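Local coordinates for protein Rbam17540 (Bacillus amyloliquefaciens, PDB 2YOY) that probably cleaves cellulose or related polysaccharides oxidatively, as a copper-dependent lytic polysaccharide monooxygenase of the former CBM33 family, at residues H1-K5 with P37-E41; P7-M13 with W78-I83; G86-W92 with L140-V146; P97-W103 with N130-A136. One frame throughout, in Å; residues are numbered along the deposited sequence.

Contact 1 (H1-K5 with P37-E41); sequences HGYIK and PQSVE. With CU1 (copper (I) ion), chain C; EDO (1,2-ethanediol), chain D.
The side chain of H1 packs on the 37-41 loop, its CB, CG and CD2 near Q38 O, which comes to the ring obliquely, while S39 OG meets the rim of the ring near its plane, 3.4 Å from H1 CD2. Farther round, E41 OE1 comes obliquely to H1 CE1 at 3.4 Å, ring and carboxylate planes standing 83° apart. E41 gets there as an extended chain, CG anti to the backbone N (chi1 -174°). H1 belongs to the histidine brace of lytic polysaccharide monooxygenases: its terminal N and its ND1, 1.9 Å from the metal, both bind the copper(I) ion, and H98 NE2 completes the set. Q65 ties the two residues together from outside, taking a hydrogen bond from H1 NE2 and giving one to E41 OE1, a second-shell link that would fix the turn of the imidazole. Replacing E41 by alanine would probably leave Q65 NE2 without this acceptor and CE1 of H1 less closely packed. E41 OE2 meanwhile accepts from O2 of a 1,2-ethanediol, probably from the crystallisation liquor, at 2.6 Å. Next along the chain, G2 N makes a weak, bent bond to Q38 O, and one water donates to both G2 O and P37 O while accepting from V40 N. At the far end the Y3 ring runs alongside P37, CE2 being 3.9 Å from CG of the proline, and Y12 stacks on the same tyrosine.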
# COMPACT_ATOMS: atom_id res chain seq x y z
N HIS A 1 6.47 3.22 11.37
CA HIS A 1 5.43 4.05 10.73
C HIS A 1 5.98 4.77 9.53
O HIS A 1 7.04 5.42 9.57
CB HIS A 1 4.84 5.05 11.71
CG HIS A 1 3.94 4.40 12.74
ND1 HIS A 1 4.40 3.47 13.65
CD2 HIS A 1 2.63 4.58 13.03
CE1 HIS A 1 3.40 3.06 14.41
NE2 HIS A 1 2.31 3.73 14.06
N GLY A 2 5.25 4.64 8.44
CA GLY A 2 5.67 5.25 7.20
C GLY A 2 4.73 4.88 6.10
O GLY A 2 3.85 4.08 6.31
N TYR A 3 4.88 5.52 4.96
CA TYR A 3 4.07 5.27 3.78
C TYR A 3 4.84 5.45 2.49
O TYR A 3 5.90 6.11 2.43
CB TYR A 3 2.84 6.18 3.78
CG TYR A 3 3.16 7.68 3.93
CD1 TYR A 3 3.45 8.45 2.83
CD2 TYR A 3 3.09 8.30 5.17
CE1 TYR A 3 3.78 9.80 2.97
CE2 TYR A 3 3.38 9.66 5.31
CZ TYR A 3 3.69 10.38 4.20
OH TYR A 3 3.97 11.75 4.29
N ILE A 4 4.29 4.92 1.42
CA ILE A 4 4.89 5.12 0.09
C ILE A 4 4.45 6.50 -0.45
O ILE A 4 3.28 6.77 -0.59
CB ILE A 4 4.52 3.96 -0.86
CG1 ILE A 4 5.04 2.63 -0.31
CG2 ILE A 4 5.03 4.24 -2.26
CD1 ILE A 4 4.57 1.39 -1.07
N LYS A 5 5.43 7.36 -0.69
CA LYS A 5 5.24 8.73 -1.10
C LYS A 5 5.33 8.93 -2.61
O LYS A 5 4.62 9.78 -3.14
CB LYS A 5 6.33 9.55 -0.40
CG LYS A 5 6.50 10.99 -0.78
CD LYS A 5 7.67 11.54 0.02
CE LYS A 5 8.99 10.88 -0.37
NZ LYS A 5 10.10 11.29 0.52
N PRO A 37 -1.54 8.84 7.55
CA PRO A 37 -1.23 7.92 6.43
C PRO A 37 -0.08 6.95 6.72
O PRO A 37 0.06 5.92 6.03
CB PRO A 37 -0.90 8.88 5.28
CG PRO A 37 -0.41 10.14 5.98
CD PRO A 37 -1.28 10.26 7.20
N GLN A 38 0.75 7.27 7.71
CA GLN A 38 1.85 6.41 8.17
C GLN A 38 1.45 5.21 9.02
O GLN A 38 2.32 4.44 9.40
CB GLN A 38 2.88 7.27 8.98
CG GLN A 38 2.40 7.72 10.37
CD GLN A 38 1.64 9.05 10.36
OE1 GLN A 38 1.17 9.51 9.32
NE2 GLN A 38 1.51 9.67 11.55
N SER A 39 0.16 5.04 9.29
CA SER A 39 -0.28 4.08 10.31
C SER A 39 -1.07 2.92 9.75
O SER A 39 -1.85 2.38 10.49
CB SER A 39 -1.07 4.80 11.41
OG SER A 39 -0.30 5.88 11.92
N VAL A 40 -0.83 2.50 8.50
CA VAL A 40 -1.56 1.31 7.95
C VAL A 40 -0.82 -0.00 8.34
O VAL A 40 -0.15 -0.69 7.53
CB VAL A 40 -1.82 1.44 6.45
CG1 VAL A 40 -2.88 0.40 6.01
CG2 VAL A 40 -2.33 2.80 6.08
N GLU A 41 -0.92 -0.29 9.62
CA GLU A 41 -0.09 -1.30 10.31
C GLU A 41 -0.88 -2.52 10.71
O GLU A 41 -1.89 -2.41 11.40
CB GLU A 41 0.48 -0.67 11.56
CG GLU A 41 1.46 -1.54 12.31
CD GLU A 41 2.04 -0.86 13.54
OE1 GLU A 41 1.56 0.24 13.91
OE2 GLU A 41 2.97 -1.45 14.13
CU CU1 C . 6.14 2.66 13.48
C1 EDO D . 6.17 -0.96 14.61
O1 EDO D . 6.00 -2.35 14.89
C2 EDO D . 5.64 -0.05 15.72
O2 EDO D . 4.27 -0.31 16.04
O HOH W 1 1.20 3.37 6.29

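Contact 2 (P7-M13 with W78-I83); sequences PVSRAYM and WVKQNI
This is a mixed polar and stacking contact that joins the start of helix 10-21, and the loop leading into it, to the short strand 81-83 and the residues before it. The guanidinium of R10 lies flat on the indole of W78, planes 4° apart, with CZ 3.5 Å from the centroid of the five-membered ring, a cation-pi stack. R10 CD sits over the six-membered ring as a CH-pi contact, and the bend at chi3 (-64°) swings NE and the guanidinium over the five-membered ring on the same face. D174 forms a salt bridge with R10, and W78 NE1 donates to K72 O. With an alanine in place of W78, the guanidinium is likely to lose its aromatic floor and K72 O its donor. At the other end of the contact, the Q81 amide grips the backbone of V8 twice: V8 N donates to Q81 OE1 at 2.9 Å, and Q81 NE2 to V8 O at 2.8 Å. M13 CE packs on V79 CG1, and P7 CG on I83 CD1 at 3.9 Å. One primary amide thus satisfies both polar groups of V8, and the charge of R10 is probably eased by both the indole face and the carboxylate of D174.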
# COMPACT_ATOMS: atom_id res chain seq x y z
N PRO A 7 5.48 6.12 -6.03
CA PRO A 7 4.17 6.72 -6.37
C PRO A 7 3.34 7.00 -5.10
O PRO A 7 3.72 6.56 -4.00
CB PRO A 7 3.47 5.64 -7.23
CG PRO A 7 4.47 4.60 -7.54
CD PRO A 7 5.57 4.72 -6.49
N VAL A 8 2.27 7.78 -5.23
CA VAL A 8 1.41 8.10 -4.11
C VAL A 8 0.49 6.93 -3.76
O VAL A 8 -0.42 6.58 -4.51
CB VAL A 8 0.56 9.36 -4.45
CG1 VAL A 8 -0.30 9.74 -3.27
CG2 VAL A 8 1.48 10.49 -4.90
N SER A 9 0.79 6.35 -2.61
CA SER A 9 -0.09 5.37 -1.96
C SER A 9 -1.49 5.91 -1.73
O SER A 9 -1.71 7.08 -1.59
CB SER A 9 0.49 4.89 -0.61
OG SER A 9 0.53 5.87 0.42
N ARG A 10 -2.45 5.03 -1.67
CA ARG A 10 -3.78 5.45 -1.40
C ARG A 10 -3.90 6.18 -0.08
O ARG A 10 -4.66 7.16 -0.01
CB ARG A 10 -4.75 4.21 -1.49
CG ARG A 10 -6.21 4.54 -1.32
CD ARG A 10 -7.03 3.24 -1.17
NE ARG A 10 -7.00 2.41 -2.37
CZ ARG A 10 -7.48 1.16 -2.46
NH1 ARG A 10 -8.10 0.57 -1.43
NH2 ARG A 10 -7.39 0.52 -3.63
N ALA A 11 -3.18 5.73 0.96
CA ALA A 11 -3.20 6.36 2.23
C ALA A 11 -2.66 7.81 2.17
O ALA A 11 -3.29 8.75 2.70
CB ALA A 11 -2.39 5.56 3.22
N TYR A 12 -1.54 7.97 1.47
CA TYR A 12 -0.99 9.30 1.32
C TYR A 12 -1.91 10.20 0.44
O TYR A 12 -2.11 11.41 0.74
CB TYR A 12 0.39 9.13 0.78
CG TYR A 12 1.15 10.45 0.62
CD1 TYR A 12 1.09 11.44 1.58
CD2 TYR A 12 1.90 10.69 -0.54
CE1 TYR A 12 1.81 12.64 1.39
CE2 TYR A 12 2.61 11.86 -0.72
CZ TYR A 12 2.55 12.83 0.23
OH TYR A 12 3.25 13.98 0.02
N MET A 13 -2.51 9.63 -0.62
CA MET A 13 -3.51 10.32 -1.41
C MET A 13 -4.64 10.84 -0.51
O MET A 13 -5.15 11.96 -0.71
CB MET A 13 -4.10 9.44 -2.51
CG MET A 13 -4.88 10.13 -3.65
SD MET A 13 -3.69 10.86 -4.77
CE MET A 13 -3.17 9.44 -5.77
N TRP A 78 -11.30 5.14 -6.26
CA TRP A 78 -10.01 5.73 -5.92
C TRP A 78 -9.34 6.50 -7.05
O TRP A 78 -9.51 6.19 -8.22
CB TRP A 78 -9.05 4.64 -5.40
CG TRP A 78 -9.70 3.81 -4.29
CD1 TRP A 78 -10.14 2.50 -4.39
CD2 TRP A 78 -9.97 4.20 -2.95
NE1 TRP A 78 -10.62 2.07 -3.19
CE2 TRP A 78 -10.58 3.10 -2.30
CE3 TRP A 78 -9.74 5.35 -2.22
CZ2 TRP A 78 -10.95 3.14 -0.96
CZ3 TRP A 78 -10.13 5.39 -0.88
CH2 TRP A 78 -10.71 4.29 -0.26
N VAL A 79 -8.46 7.44 -6.67
CA VAL A 79 -7.71 8.22 -7.65
C VAL A 79 -6.57 7.40 -8.21
O VAL A 79 -5.73 6.88 -7.47
CB VAL A 79 -7.12 9.52 -7.03
CG1 VAL A 79 -6.30 10.28 -8.07
CG2 VAL A 79 -8.23 10.45 -6.52
N LYS A 80 -6.52 7.25 -9.53
CA LYS A 80 -5.46 6.48 -10.18
C LYS A 80 -4.32 7.42 -10.65
O LYS A 80 -4.55 8.55 -11.09
CB LYS A 80 -5.99 5.76 -11.39
CG LYS A 80 -6.90 4.59 -11.01
CD LYS A 80 -8.33 4.89 -11.31
CE LYS A 80 -9.23 3.79 -10.78
NZ LYS A 80 -10.45 4.45 -10.25
N GLN A 81 -3.12 6.94 -10.60
CA GLN A 81 -2.04 7.72 -11.21
C GLN A 81 -1.42 6.86 -12.30
O GLN A 81 -1.33 5.65 -12.19
CB GLN A 81 -1.00 8.08 -10.20
CG GLN A 81 -0.39 6.87 -9.54
CD GLN A 81 -0.08 7.14 -8.10
OE1 GLN A 81 0.90 7.85 -7.77
NE2 GLN A 81 -0.89 6.60 -7.24
N ASN A 82 -0.97 7.51 -13.33
CA ASN A 82 -0.32 6.81 -14.43
C ASN A 82 1.03 6.26 -14.05
O ASN A 82 1.86 6.90 -13.41
CB ASN A 82 -0.14 7.73 -15.62
CG ASN A 82 -1.46 8.13 -16.25
OD1 ASN A 82 -2.46 7.41 -16.18
ND2 ASN A 82 -1.46 9.28 -16.91
N ILE A 83 1.27 5.04 -14.47
CA ILE A 83 2.57 4.46 -14.29
C ILE A 83 2.83 3.62 -15.54
O ILE A 83 1.91 3.05 -16.10
CB ILE A 83 2.60 3.64 -13.00
CG1 ILE A 83 4.02 3.52 -12.47
CG2 ILE A 83 1.99 2.30 -13.24
CD1 ILE A 83 4.10 3.01 -11.05

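Contact 3 (G86-W92 with L140-V146); sequences GFNTFTW and LTHKIFV
The F87 ring is sandwiched: K143 CE lies over the centre of one face and F145 CD1 over the opposite one. F145 turns its edge to F87 in a T-shaped pair with planes at 85°, and its own face takes G86 CA as a CH-pi contact. K143, extended throughout with CG anti to the backbone N (chi1 -175°), carries NZ to 4.2 Å from the F87 centroid in a cation-pi interaction. F87, K143 and F145 sit on one face of an antiparallel pair, strands 86-94 and 141-146, the latter an outer strand of the three-stranded sheet in the beta-sandwich core. Backbone bonds run from G86 with V146 to W92 with L140. On the F87 face too, T91 OG1 and T141 OG1 share a short hydrogen bond of 2.6 Å. The other face, with F90, H142, I144 and V146, turns inward. There I144 CB approaches the F90 ring obliquely, 3.7 Å from CE1, while H142 O lies at the ring's edge. H142 and W92 meet rim to rim, and H142 ND1 and W92 NE1 both hydrogen-bond to Y105 OH. N88 ND2, which also donates to R84 O, and V146 N reach G86 O, at 3.1 and 2.8 Å, from opposite faces of its carbonyl plane.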
# COMPACT_ATOMS: atom_id res chain seq x y z
N GLY A 86 7.39 -1.86 -16.49
CA GLY A 86 8.84 -1.88 -16.44
C GLY A 86 9.37 -1.45 -15.11
O GLY A 86 8.63 -1.40 -14.12
N PHE A 87 10.64 -1.09 -15.07
CA PHE A 87 11.26 -0.66 -13.84
C PHE A 87 10.69 0.66 -13.34
O PHE A 87 10.47 1.61 -14.10
CB PHE A 87 12.77 -0.55 -13.95
CG PHE A 87 13.49 -1.87 -13.84
CD1 PHE A 87 13.45 -2.63 -12.66
CD2 PHE A 87 14.27 -2.33 -14.90
CE1 PHE A 87 14.17 -3.83 -12.55
CE2 PHE A 87 14.98 -3.52 -14.79
CZ PHE A 87 14.93 -4.25 -13.62
N ASN A 88 10.38 0.69 -12.05
CA ASN A 88 9.82 1.88 -11.42
C ASN A 88 10.43 1.97 -10.10
O ASN A 88 10.89 0.93 -9.58
CB ASN A 88 8.30 1.70 -11.26
CG ASN A 88 7.54 2.20 -12.48
OD1 ASN A 88 7.30 3.44 -12.65
ND2 ASN A 88 7.22 1.26 -13.37
N THR A 89 10.46 3.18 -9.51
CA THR A 89 10.94 3.29 -8.14
C THR A 89 9.80 3.54 -7.15
O THR A 89 8.82 4.20 -7.48
CB THR A 89 11.93 4.43 -8.01
OG1 THR A 89 11.29 5.62 -8.47
CG2 THR A 89 13.17 4.14 -8.85
N PHE A 90 9.98 3.03 -5.94
CA PHE A 90 8.98 3.13 -4.86
C PHE A 90 9.73 3.68 -3.67
O PHE A 90 10.62 3.03 -3.13
CB PHE A 90 8.36 1.75 -4.56
CG PHE A 90 7.59 1.23 -5.70
CD1 PHE A 90 8.22 0.62 -6.78
CD2 PHE A 90 6.18 1.38 -5.75
CE1 PHE A 90 7.49 0.20 -7.88
CE2 PHE A 90 5.45 0.95 -6.86
CZ PHE A 90 6.10 0.35 -7.92
N THR A 91 9.40 4.92 -3.30
CA THR A 91 10.05 5.62 -2.19
C THR A 91 9.13 5.78 -1.00
O THR A 91 8.03 6.33 -1.13
CB THR A 91 10.50 7.01 -2.64
OG1 THR A 91 11.47 6.85 -3.68
CG2 THR A 91 11.14 7.73 -1.49
N TRP A 92 9.59 5.29 0.14
CA TRP A 92 8.88 5.41 1.42
C TRP A 92 9.29 6.67 2.14
O TRP A 92 10.46 7.08 2.07
CB TRP A 92 9.17 4.18 2.30
CG TRP A 92 8.54 2.89 1.79
CD1 TRP A 92 8.96 2.13 0.75
CD2 TRP A 92 7.41 2.20 2.35
NE1 TRP A 92 8.16 1.00 0.62
CE2 TRP A 92 7.21 1.02 1.60
CE3 TRP A 92 6.54 2.47 3.40
CZ2 TRP A 92 6.15 0.12 1.85
CZ3 TRP A 92 5.50 1.55 3.66
CH2 TRP A 92 5.33 0.40 2.91
N LEU A 140 15.74 3.77 1.35
CA LEU A 140 14.48 4.51 1.17
C LEU A 140 13.66 4.15 -0.06
O LEU A 140 12.41 4.16 -0.02
CB LEU A 140 14.76 6.02 1.10
CG LEU A 140 15.14 6.65 2.44
CD1 LEU A 140 15.81 7.99 2.19
CD2 LEU A 140 13.94 6.79 3.36
N THR A 141 14.36 3.84 -1.15
CA THR A 141 13.76 3.72 -2.49
C THR A 141 14.13 2.39 -3.11
O THR A 141 15.29 2.01 -3.10
CB THR A 141 14.29 4.86 -3.38
OG1 THR A 141 13.87 6.12 -2.87
CG2 THR A 141 13.80 4.74 -4.83
N HIS A 142 13.13 1.66 -3.63
CA HIS A 142 13.30 0.35 -4.18
C HIS A 142 12.98 0.33 -5.67
O HIS A 142 12.00 0.94 -6.09
CB HIS A 142 12.35 -0.62 -3.47
CG HIS A 142 12.49 -0.55 -1.99
ND1 HIS A 142 11.40 -0.50 -1.15
CD2 HIS A 142 13.58 -0.41 -1.20
CE1 HIS A 142 11.81 -0.39 0.09
NE2 HIS A 142 13.13 -0.31 0.09
N LYS A 143 13.77 -0.41 -6.43
CA LYS A 143 13.56 -0.56 -7.89
C LYS A 143 12.92 -1.88 -8.12
O LYS A 143 13.51 -2.89 -7.85
CB LYS A 143 14.91 -0.55 -8.58
CG LYS A 143 14.86 -0.57 -10.10
CD LYS A 143 16.29 -0.56 -10.62
CE LYS A 143 16.37 -0.76 -12.12
NZ LYS A 143 17.74 -1.20 -12.46
N ILE A 144 11.67 -1.82 -8.57
CA ILE A 144 10.82 -2.96 -8.74
C ILE A 144 10.33 -2.98 -10.20
O ILE A 144 9.90 -1.94 -10.78
CB ILE A 144 9.65 -2.85 -7.79
CG1 ILE A 144 10.08 -2.81 -6.31
CG2 ILE A 144 8.65 -3.99 -7.98
CD1 ILE A 144 10.70 -4.08 -5.76
N PHE A 145 10.35 -4.18 -10.78
CA PHE A 145 9.86 -4.35 -12.13
C PHE A 145 8.36 -4.57 -12.15
O PHE A 145 7.87 -5.51 -11.60
CB PHE A 145 10.61 -5.48 -12.83
CG PHE A 145 10.42 -5.47 -14.33
CD1 PHE A 145 11.21 -4.72 -15.14
CD2 PHE A 145 9.39 -6.23 -14.89
CE1 PHE A 145 11.00 -4.72 -16.53
CE2 PHE A 145 9.19 -6.25 -16.29
CZ PHE A 145 10.02 -5.51 -17.09
N VAL A 146 7.60 -3.65 -12.74
CA VAL A 146 6.16 -3.80 -12.76
C VAL A 146 5.85 -4.56 -14.09
O VAL A 146 6.30 -4.14 -15.16
CB VAL A 146 5.48 -2.42 -12.84
CG1 VAL A 146 3.98 -2.53 -13.13
CG2 VAL A 146 5.81 -1.52 -11.63

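Contact 4 (P97-W103 with N130-A136); sequences PHATSKW and NHDGSKA. With CU1 (copper (I) ion), chain C.
W103 turns the edge of its six-membered ring toward the face of H131, a T-shaped pair with centroids 5.0 Å apart and planes at 75°. The two side chains run alongside each other in the same direction, and W103 CZ3 comes to 3.6 Å from H131 ND1. D132 OD1 lies over the other face of the imidazole, offset toward the rim. H131 CG is anti to the backbone N (chi1 -157°), which brings the ring face to the edge of W103, with T100 O at its own edge in plane, 3.3 Å from H131 CD2. H131 NE2 donates to K135 O from above that carbonyl plane, closing the loop on itself. D132 OD1 accepts from both S134 N and S134 OG, the first bond making an Asx turn. Past the imidazole, A136 CB packs against T100 OG1 and, at 3.9 Å, against CZ2 of W103. T100 OG1 in turn donates to H98 O at 2.8 Å. Between the backbones, T100 N to S134 O and H131 N to S101 O are regular bonds, whereas A136 N makes only weak ones to P97 O and H98 O. A water bridges S101 O and H131 O. The H98 side chain leaves the backbone away from the 130-136 loop and binds copper(I) through NE2 at 2.0 Å, as the second histidine of the brace that marks this enzyme family.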
# COMPACT_ATOMS: atom_id res chain seq x y z
N PRO A 97 11.41 5.16 11.34
CA PRO A 97 12.06 4.15 10.45
C PRO A 97 12.62 2.93 11.19
O PRO A 97 13.84 2.80 11.37
CB PRO A 97 13.20 4.93 9.82
CG PRO A 97 13.57 5.93 10.88
CD PRO A 97 12.29 6.33 11.55
N HIS A 98 11.75 2.00 11.55
CA HIS A 98 12.10 0.87 12.38
C HIS A 98 13.07 -0.07 11.68
O HIS A 98 13.17 -0.08 10.45
CB HIS A 98 10.87 0.03 12.71
CG HIS A 98 9.75 0.80 13.32
ND1 HIS A 98 9.87 1.44 14.53
CD2 HIS A 98 8.49 1.05 12.88
CE1 HIS A 98 8.73 2.04 14.82
NE2 HIS A 98 7.87 1.80 13.84
N ALA A 99 13.74 -0.88 12.50
CA ALA A 99 14.56 -1.97 12.02
C ALA A 99 13.74 -2.83 11.09
O ALA A 99 12.61 -3.17 11.41
CB ALA A 99 15.05 -2.82 13.19
N THR A 100 14.32 -3.20 9.95
CA THR A 100 13.55 -3.79 8.84
C THR A 100 14.12 -5.11 8.39
O THR A 100 15.33 -5.25 8.20
CB THR A 100 13.53 -2.79 7.66
OG1 THR A 100 12.90 -1.58 8.09
CG2 THR A 100 12.82 -3.38 6.42
N SER A 101 13.23 -6.10 8.18
CA SER A 101 13.63 -7.40 7.66
C SER A 101 13.49 -7.48 6.14
O SER A 101 14.35 -8.03 5.47
CB SER A 101 12.87 -8.53 8.33
OG SER A 101 11.49 -8.33 8.21
N LYS A 102 12.41 -6.93 5.59
CA LYS A 102 12.24 -6.92 4.13
C LYS A 102 11.10 -6.02 3.72
O LYS A 102 10.24 -5.66 4.52
CB LYS A 102 11.99 -8.32 3.54
CG LYS A 102 10.65 -8.94 3.89
CD LYS A 102 10.46 -10.28 3.20
CE LYS A 102 9.07 -10.81 3.43
NZ LYS A 102 8.84 -12.10 2.74
N TRP A 103 11.11 -5.65 2.44
CA TRP A 103 9.94 -5.15 1.78
C TRP A 103 9.59 -6.07 0.63
O TRP A 103 10.43 -6.79 0.07
CB TRP A 103 10.15 -3.75 1.22
CG TRP A 103 10.55 -2.66 2.15
CD1 TRP A 103 9.73 -1.65 2.63
CD2 TRP A 103 11.88 -2.33 2.60
NE1 TRP A 103 10.47 -0.74 3.35
CE2 TRP A 103 11.79 -1.14 3.36
CE3 TRP A 103 13.13 -2.91 2.41
CZ2 TRP A 103 12.93 -0.51 3.94
CZ3 TRP A 103 14.26 -2.30 3.02
CH2 TRP A 103 14.14 -1.13 3.77
N ASN A 130 15.31 -7.70 0.32
CA ASN A 130 15.92 -8.14 1.58
C ASN A 130 16.67 -7.09 2.28
O ASN A 130 17.27 -6.25 1.66
CB ASN A 130 16.60 -9.47 1.50
CG ASN A 130 15.68 -10.57 0.95
OD1 ASN A 130 15.92 -11.08 -0.14
ND2 ASN A 130 14.58 -10.87 1.64
N HIS A 131 16.50 -7.03 3.60
CA HIS A 131 17.22 -6.05 4.40
C HIS A 131 17.93 -6.76 5.55
O HIS A 131 17.51 -7.83 6.00
CB HIS A 131 16.26 -4.97 4.89
CG HIS A 131 16.92 -3.67 5.24
ND1 HIS A 131 17.53 -2.86 4.30
CD2 HIS A 131 17.02 -3.02 6.42
CE1 HIS A 131 17.97 -1.77 4.89
NE2 HIS A 131 17.69 -1.85 6.18
N ASP A 132 18.99 -6.14 6.03
CA ASP A 132 19.86 -6.76 7.02
C ASP A 132 19.45 -6.47 8.47
O ASP A 132 20.22 -6.77 9.36
CB ASP A 132 21.32 -6.31 6.79
CG ASP A 132 21.54 -4.83 7.04
OD1 ASP A 132 20.60 -4.14 7.51
OD2 ASP A 132 22.65 -4.35 6.75
N GLY A 133 18.28 -5.88 8.71
CA GLY A 133 17.80 -5.62 10.08
C GLY A 133 18.16 -4.25 10.56
O GLY A 133 17.80 -3.85 11.66
N SER A 134 18.90 -3.49 9.75
CA SER A 134 19.14 -2.10 10.06
C SER A 134 17.85 -1.28 9.83
O SER A 134 16.83 -1.80 9.34
CB SER A 134 20.31 -1.56 9.23
OG SER A 134 19.96 -1.42 7.87
N LYS A 135 17.90 -0.01 10.19
CA LYS A 135 16.75 0.88 10.06
C LYS A 135 16.26 1.02 8.60
O LYS A 135 17.05 0.90 7.66
CB LYS A 135 17.06 2.26 10.65
CG LYS A 135 17.17 2.20 12.17
CD LYS A 135 17.32 3.57 12.81
CE LYS A 135 17.83 3.45 14.24
NZ LYS A 135 17.19 2.34 15.01
N ALA A 136 14.97 1.27 8.46
CA ALA A 136 14.32 1.30 7.13
C ALA A 136 14.90 2.35 6.22
O ALA A 136 14.89 2.18 4.98
CB ALA A 136 12.82 1.52 7.27
CU CU1 C . 6.14 2.66 13.48
O HOH W 2 14.78 -11.09 4.18
O HOH W 3 16.16 -10.00 5.56

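Copper joins contacts 1 and 4, whose centres lie about 15 Å apart: H1 N and H98 NE2, 3.2 Å from each other, bind the same ion. In contact 3 the W92 side chain is about 10 Å from the metal. This contact meets contact 1 through strands 2-6 and 86-94, where K5 N lies 2.8 Å from T91 O, and contact 4 where H142 CE1 approaches W103 CD2 at 3.2 Å. Contacts 1 and 2 interleave along the chain, helix 10-21 following strand 2-6, and touch where Y3 CE1 and Y12 CD1 are 3.4 Å apart. Contact 2 also touches contact 3, through P7 and F90, but stays about 12 Å from contact 4 at the nearest atoms.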